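Long-range contact in lectin (Pleurotus ostreatus, PDB 6T0Q), which probably binds galactose and N-acetylgalactosamine through calcium-containing carbohydrate-binding modules: residues K65-D78 against S123-D137. Residues are numbered along the deposited sequence; the frame is centred on the assembly and turned at random.
Sequences KCSVCATIVVASDD and SPAGIMASILVHFSD. With CA (calcium ion), chain F.
The Phe135 ring has Lys65 across one face, CD standing 3.3 Å above the plane, while Val133 CG1 lies against the opposite face and the backbone carbonyl of Cys66 is at the edge, close to the ring plane. Because the lysine chain bends at chi3, NZ makes an off-centre cation-pi contact 4.2 Å from the centroid; its stronger polar partner is Thr139. At the His134 edge, in plane, lie Thr71 OG1 and a water, the water 2.8 Å from both NE2 and OG1, linking the two side chains indirectly.

Both rings sit on the central antiparallel pair of a four-stranded sheet, strand 67-76 running against 126-135 at 158°, in a beta-sandwich-like domain consistent with a carbohydrate-binding module. Near one end a classic beta bulge shifts the register by one: Val68 N donates to His134 O, whereas His134 N returns a nearly straight bond (174°) to Cys69 O. Ile72, Val74 and Ala129 pack against Phe82.

At the far end both segments share a calcium ion with Asn118; at the second calcium site Gly283 binds both metal and N-acetylgalactosamine, so a sugar-binding role is probable here too. With CG anti to the backbone N (chi1 -177°), Asp77 directs OD1 to the metal, leaving OD2 to accept from Trp184. Asp78, after a cis peptide, supplies OD2, joined by Ser123 OG, a water and Pro124 O, which lies 2.5 Å from the calcium.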
loop_
_atom_site.group_PDB
_atom_site.type_symbol
_atom_site.label_atom_id
_atom_site.label_comp_id
_atom_site.label_asym_id
_atom_site.label_seq_id
_atom_site.Cartn_x
_atom_site.Cartn_y
_atom_site.Cartn_z
ATOM N N LYS A 65 -9.722 -27.353 -8.094
ATOM C CA LYS A 65 -8.803 -26.222 -8.167
ATOM C C LYS A 65 -9.545 -24.978 -8.628
ATOM O O LYS A 65 -10.654 -25.046 -9.168
ATOM C CB LYS A 65 -7.627 -26.505 -9.106
ATOM C CG LYS A 65 -8.044 -27.048 -10.453
ATOM C CD LYS A 65 -6.856 -27.125 -11.376
ATOM C CE LYS A 65 -6.589 -28.524 -11.863
ATOM N NZ LYS A 65 -5.758 -28.469 -13.095
ATOM N N CYS A 66 -8.900 -23.834 -8.414
ATOM C CA CYS A 66 -9.446 -22.530 -8.751
ATOM C C CYS A 66 -8.626 -21.912 -9.870
ATOM O O CYS A 66 -7.392 -21.965 -9.845
ATOM C CB CYS A 66 -9.422 -21.581 -7.545
ATOM S SG CYS A 66 -10.555 -21.990 -6.191
ATOM N N SER A 67 -9.306 -21.305 -10.831
ATOM C CA SER A 67 -8.609 -20.531 -11.841
ATOM C C SER A 67 -8.194 -19.191 -11.249
ATOM O O SER A 67 -8.895 -18.621 -10.403
ATOM C CB SER A 67 -9.490 -20.331 -13.069
ATOM O OG SER A 67 -10.800 -19.968 -12.694
ATOM N N VAL A 68 -7.035 -18.706 -11.673
ATOM C CA VAL A 68 -6.441 -17.486 -11.141
ATOM C C VAL A 68 -6.355 -16.397 -12.208
ATOM O O VAL A 68 -6.829 -15.278 -12.010
ATOM C CB VAL A 68 -5.051 -17.777 -10.534
ATOM C CG1 VAL A 68 -4.385 -16.474 -10.063
ATOM C CG2 VAL A 68 -5.169 -18.781 -9.393
ATOM N N CYS A 69 -5.752 -16.711 -13.350
ATOM C CA CYS A 69 -5.555 -15.721 -14.398
ATOM C C CYS A 69 -5.307 -16.465 -15.701
ATOM O O CYS A 69 -5.147 -17.689 -15.711
ATOM C CB CYS A 69 -4.396 -14.774 -14.056
ATOM S SG CYS A 69 -2.822 -15.602 -13.711
ATOM N N ALA A 70 -5.288 -15.712 -16.807
ATOM C CA ALA A 70 -5.169 -16.314 -18.130
ATOM C C ALA A 70 -4.255 -15.491 -19.016
ATOM O O ALA A 70 -4.263 -14.258 -18.954
ATOM C CB ALA A 70 -6.523 -16.438 -18.845
ATOM N N THR A 71 -3.485 -16.194 -19.846
ATOM C CA THR A 71 -2.779 -15.614 -20.980
ATOM C C THR A 71 -3.608 -15.896 -22.228
ATOM O O THR A 71 -3.940 -17.054 -22.497
ATOM C CB THR A 71 -1.384 -16.220 -21.112
ATOM O OG1 THR A 71 -0.622 -15.927 -19.934
ATOM C CG2 THR A 71 -0.676 -15.671 -22.339
ATOM N N ILE A 72 -3.957 -14.852 -22.972
ATOM C CA ILE A 72 -4.848 -14.988 -24.123
ATOM C C ILE A 72 -4.112 -14.557 -25.384
ATOM O O ILE A 72 -3.401 -13.546 -25.377
ATOM C CB ILE A 72 -6.133 -14.155 -23.924
ATOM C CG1 ILE A 72 -6.927 -14.694 -22.723
ATOM C CG2 ILE A 72 -6.996 -14.132 -25.203
ATOM C CD1 ILE A 72 -7.944 -13.706 -22.160
ATOM N N VAL A 73 -4.275 -15.323 -26.465
ATOM C CA VAL A 73 -3.857 -14.887 -27.797
ATOM C C VAL A 73 -5.069 -14.987 -28.710
ATOM O O VAL A 73 -5.723 -16.035 -28.753
ATOM C CB VAL A 73 -2.688 -15.720 -28.357
ATOM C CG1 VAL A 73 -2.370 -15.269 -29.799
ATOM C CG2 VAL A 73 -1.434 -15.575 -27.465
ATOM N N VAL A 74 -5.369 -13.906 -29.435
ATOM C CA VAL A 74 -6.580 -13.849 -30.254
ATOM C C VAL A 74 -6.233 -13.265 -31.621
ATOM O O VAL A 74 -5.385 -12.373 -31.735
ATOM C CB VAL A 74 -7.702 -13.047 -29.551
ATOM C CG1 VAL A 74 -7.231 -11.637 -29.177
ATOM C CG2 VAL A 74 -8.959 -12.993 -30.425
ATOM N N ALA A 75 -6.866 -13.801 -32.666
ATOM C CA ALA A 75 -6.694 -13.317 -34.028
ATOM C C ALA A 75 -8.060 -13.255 -34.690
ATOM O O ALA A 75 -8.990 -13.961 -34.291
ATOM C CB ALA A 75 -5.759 -14.223 -34.837
ATOM N N SER A 76 -8.174 -12.432 -35.732
ATOM C CA SER A 76 -9.493 -12.235 -36.318
ATOM C C SER A 76 -9.380 -11.824 -37.772
ATOM O O SER A 76 -8.431 -11.157 -38.176
ATOM C CB SER A 76 -10.294 -11.164 -35.558
ATOM O OG SER A 76 -9.576 -9.929 -35.514
ATOM N N ASP A 77 -10.404 -12.170 -38.534
ATOM C CA ASP A 77 -10.613 -11.610 -39.860
ATOM C C ASP A 77 -12.048 -11.110 -39.868
ATOM O O ASP A 77 -12.971 -11.923 -39.932
ATOM C CB ASP A 77 -10.368 -12.673 -40.935
ATOM C CG ASP A 77 -10.504 -12.133 -42.354
ATOM O OD1 ASP A 77 -10.877 -10.949 -42.524
ATOM O OD2 ASP A 77 -10.222 -12.905 -43.299
ATOM N N ASP A 78 -12.261 -9.788 -39.780
ATOM C CA ASP A 78 -11.243 -8.732 -39.820
ATOM C C ASP A 78 -10.840 -8.176 -38.456
ATOM O O ASP A 78 -9.705 -7.763 -38.274
ATOM C CB ASP A 78 -11.752 -7.549 -40.654
ATOM C CG ASP A 78 -11.878 -7.877 -42.118
ATOM O OD1 ASP A 78 -10.852 -7.771 -42.819
ATOM O OD2 ASP A 78 -12.990 -8.248 -42.562
ATOM N N SER A 123 -15.834 -11.732 -48.401
ATOM C CA SER A 123 -14.536 -12.172 -47.912
ATOM C C SER A 123 -14.726 -13.160 -46.766
ATOM O O SER A 123 -15.809 -13.229 -46.174
ATOM C CB SER A 123 -13.690 -10.975 -47.440
ATOM O OG SER A 123 -14.127 -10.504 -46.173
ATOM N N PRO A 124 -13.708 -13.956 -46.439
ATOM C CA PRO A 124 -13.850 -14.893 -45.315
ATOM C C PRO A 124 -13.965 -14.140 -43.997
ATOM O O PRO A 124 -13.594 -12.972 -43.883
ATOM C CB PRO A 124 -12.573 -15.741 -45.373
ATOM C CG PRO A 124 -11.600 -14.963 -46.201
ATOM C CD PRO A 124 -12.408 -14.089 -47.131
ATOM N N ALA A 125 -14.510 -14.821 -42.992
ATOM C CA ALA A 125 -14.687 -14.222 -41.672
ATOM C C ALA A 125 -14.387 -15.264 -40.609
ATOM O O ALA A 125 -14.774 -16.425 -40.752
ATOM C CB ALA A 125 -16.123 -13.695 -41.476
ATOM N N GLY A 126 -13.715 -14.854 -39.541
ATOM C CA GLY A 126 -13.382 -15.815 -38.506
ATOM C C GLY A 126 -12.703 -15.201 -37.304
ATOM O O GLY A 126 -12.065 -14.147 -37.410
ATOM N N ILE A 127 -12.852 -15.832 -36.143
ATOM C CA ILE A 127 -12.077 -15.467 -34.968
ATOM C C ILE A 127 -11.417 -16.728 -34.439
ATOM O O ILE A 127 -11.947 -17.838 -34.568
ATOM C CB ILE A 127 -12.922 -14.784 -33.859
ATOM C CG1 ILE A 127 -14.018 -15.712 -33.375
ATOM C CG2 ILE A 127 -13.499 -13.431 -34.340
ATOM C CD1 ILE A 127 -14.615 -15.299 -32.043
ATOM N N MET A 128 -10.249 -16.550 -33.836
ATOM C CA MET A 128 -9.490 -17.647 -33.263
ATOM C C MET A 128 -8.854 -17.156 -31.974
ATOM O O MET A 128 -8.321 -16.047 -31.933
ATOM C CB MET A 128 -8.401 -18.144 -34.226
ATOM C CG MET A 128 -7.331 -19.015 -33.543
ATOM S SD MET A 128 -6.001 -19.546 -34.653
ATOM C CE MET A 128 -6.785 -20.943 -35.428
ATOM N N ALA A 129 -8.926 -17.969 -30.921
ATOM C CA ALA A 129 -8.289 -17.600 -29.668
ATOM C C ALA A 129 -7.833 -18.852 -28.934
ATOM O O ALA A 129 -8.424 -19.923 -29.082
ATOM C CB ALA A 129 -9.226 -16.781 -28.771
ATOM N N SER A 130 -6.741 -18.707 -28.182
ATOM C CA SER A 130 -6.342 -19.631 -27.130
ATOM C C SER A 130 -6.373 -18.896 -25.804
ATOM O O SER A 130 -5.916 -17.752 -25.708
ATOM C CB SER A 130 -4.922 -20.206 -27.327
ATOM O OG SER A 130 -4.938 -21.299 -28.227
ATOM N N ILE A 131 -6.866 -19.580 -24.786
ATOM C CA ILE A 131 -6.975 -19.049 -23.434
ATOM C C ILE A 131 -6.211 -20.017 -22.542
ATOM O O ILE A 131 -6.701 -21.113 -22.245
ATOM C CB ILE A 131 -8.439 -18.922 -22.998
ATOM C CG1 ILE A 131 -9.220 -18.104 -24.033
ATOM C CG2 ILE A 131 -8.543 -18.338 -21.587
ATOM C CD1 ILE A 131 -10.726 -18.348 -23.963
ATOM N N LEU A 132 -5.005 -19.643 -22.131
ATOM C CA LEU A 132 -4.208 -20.489 -21.252
ATOM C C LEU A 132 -4.494 -20.069 -19.813
ATOM O O LEU A 132 -4.037 -19.009 -19.367
ATOM C CB LEU A 132 -2.722 -20.385 -21.580
ATOM C CG LEU A 132 -1.766 -21.153 -20.656
ATOM C CD1 LEU A 132 -2.080 -22.643 -20.656
ATOM C CD2 LEU A 132 -0.325 -20.909 -21.087
ATOM N N VAL A 133 -5.248 -20.898 -19.095
ATOM C CA VAL A 133 -5.688 -20.598 -17.735
ATOM C C VAL A 133 -4.674 -21.167 -16.753
ATOM O O VAL A 133 -4.299 -22.337 -16.849
ATOM C CB VAL A 133 -7.087 -21.186 -17.468
ATOM C CG1 VAL A 133 -7.452 -21.068 -15.981
ATOM C CG2 VAL A 133 -8.141 -20.512 -18.340
ATOM N N HIS A 134 -4.243 -20.351 -15.797
ATOM C CA HIS A 134 -3.382 -20.805 -14.712
ATOM C C HIS A 134 -4.219 -20.995 -13.457
ATOM O O HIS A 134 -5.039 -20.134 -13.120
ATOM C CB HIS A 134 -2.258 -19.804 -14.475
ATOM C CG HIS A 134 -1.447 -19.549 -15.702
ATOM N ND1 HIS A 134 -0.466 -20.415 -16.134
ATOM C CD2 HIS A 134 -1.514 -18.561 -16.626
ATOM C CE1 HIS A 134 0.059 -19.954 -17.255
ATOM N NE2 HIS A 134 -0.559 -18.831 -17.575
ATOM N N PHE A 135 -4.024 -22.129 -12.785
ATOM C CA PHE A 135 -4.815 -22.516 -11.625
ATOM C C PHE A 135 -4.038 -22.283 -10.327
ATOM O O PHE A 135 -2.820 -22.091 -10.324
ATOM C CB PHE A 135 -5.238 -23.982 -11.742
ATOM C CG PHE A 135 -6.093 -24.269 -12.947
ATOM C CD1 PHE A 135 -7.426 -23.876 -12.978
ATOM C CD2 PHE A 135 -5.570 -24.930 -14.048
ATOM C CE1 PHE A 135 -8.218 -24.132 -14.081
ATOM C CE2 PHE A 135 -6.363 -25.196 -15.160
ATOM C CZ PHE A 135 -7.681 -24.794 -15.177
ATOM N N SER A 136 -4.770 -22.310 -9.209
ATOM C CA SER A 136 -4.187 -21.984 -7.908
ATOM C C SER A 136 -3.085 -22.953 -7.484
ATOM O O SER A 136 -2.238 -22.581 -6.666
ATOM C CB SER A 136 -5.285 -21.958 -6.842
ATOM O OG SER A 136 -6.054 -23.145 -6.889
ATOM N N ASP A 137 -3.052 -24.166 -8.033
ATOM C CA ASP A 137 -2.055 -25.155 -7.638
ATOM C C ASP A 137 -0.830 -25.161 -8.542
ATOM O O ASP A 137 0.014 -26.049 -8.413
ATOM C CB ASP A 137 -2.678 -26.560 -7.589
ATOM C CG ASP A 137 -3.165 -27.048 -8.956
ATOM O OD1 ASP A 137 -3.079 -26.288 -9.948
ATOM O OD2 ASP A 137 -3.640 -28.197 -9.035
HETATM CA CA CA F . -12.992 -10.531 -43.899
HETATM O O HOH W 1 1.180 -17.997 -19.607
HETATM O O HOH W 2 -11.147 -8.952 -45.141
#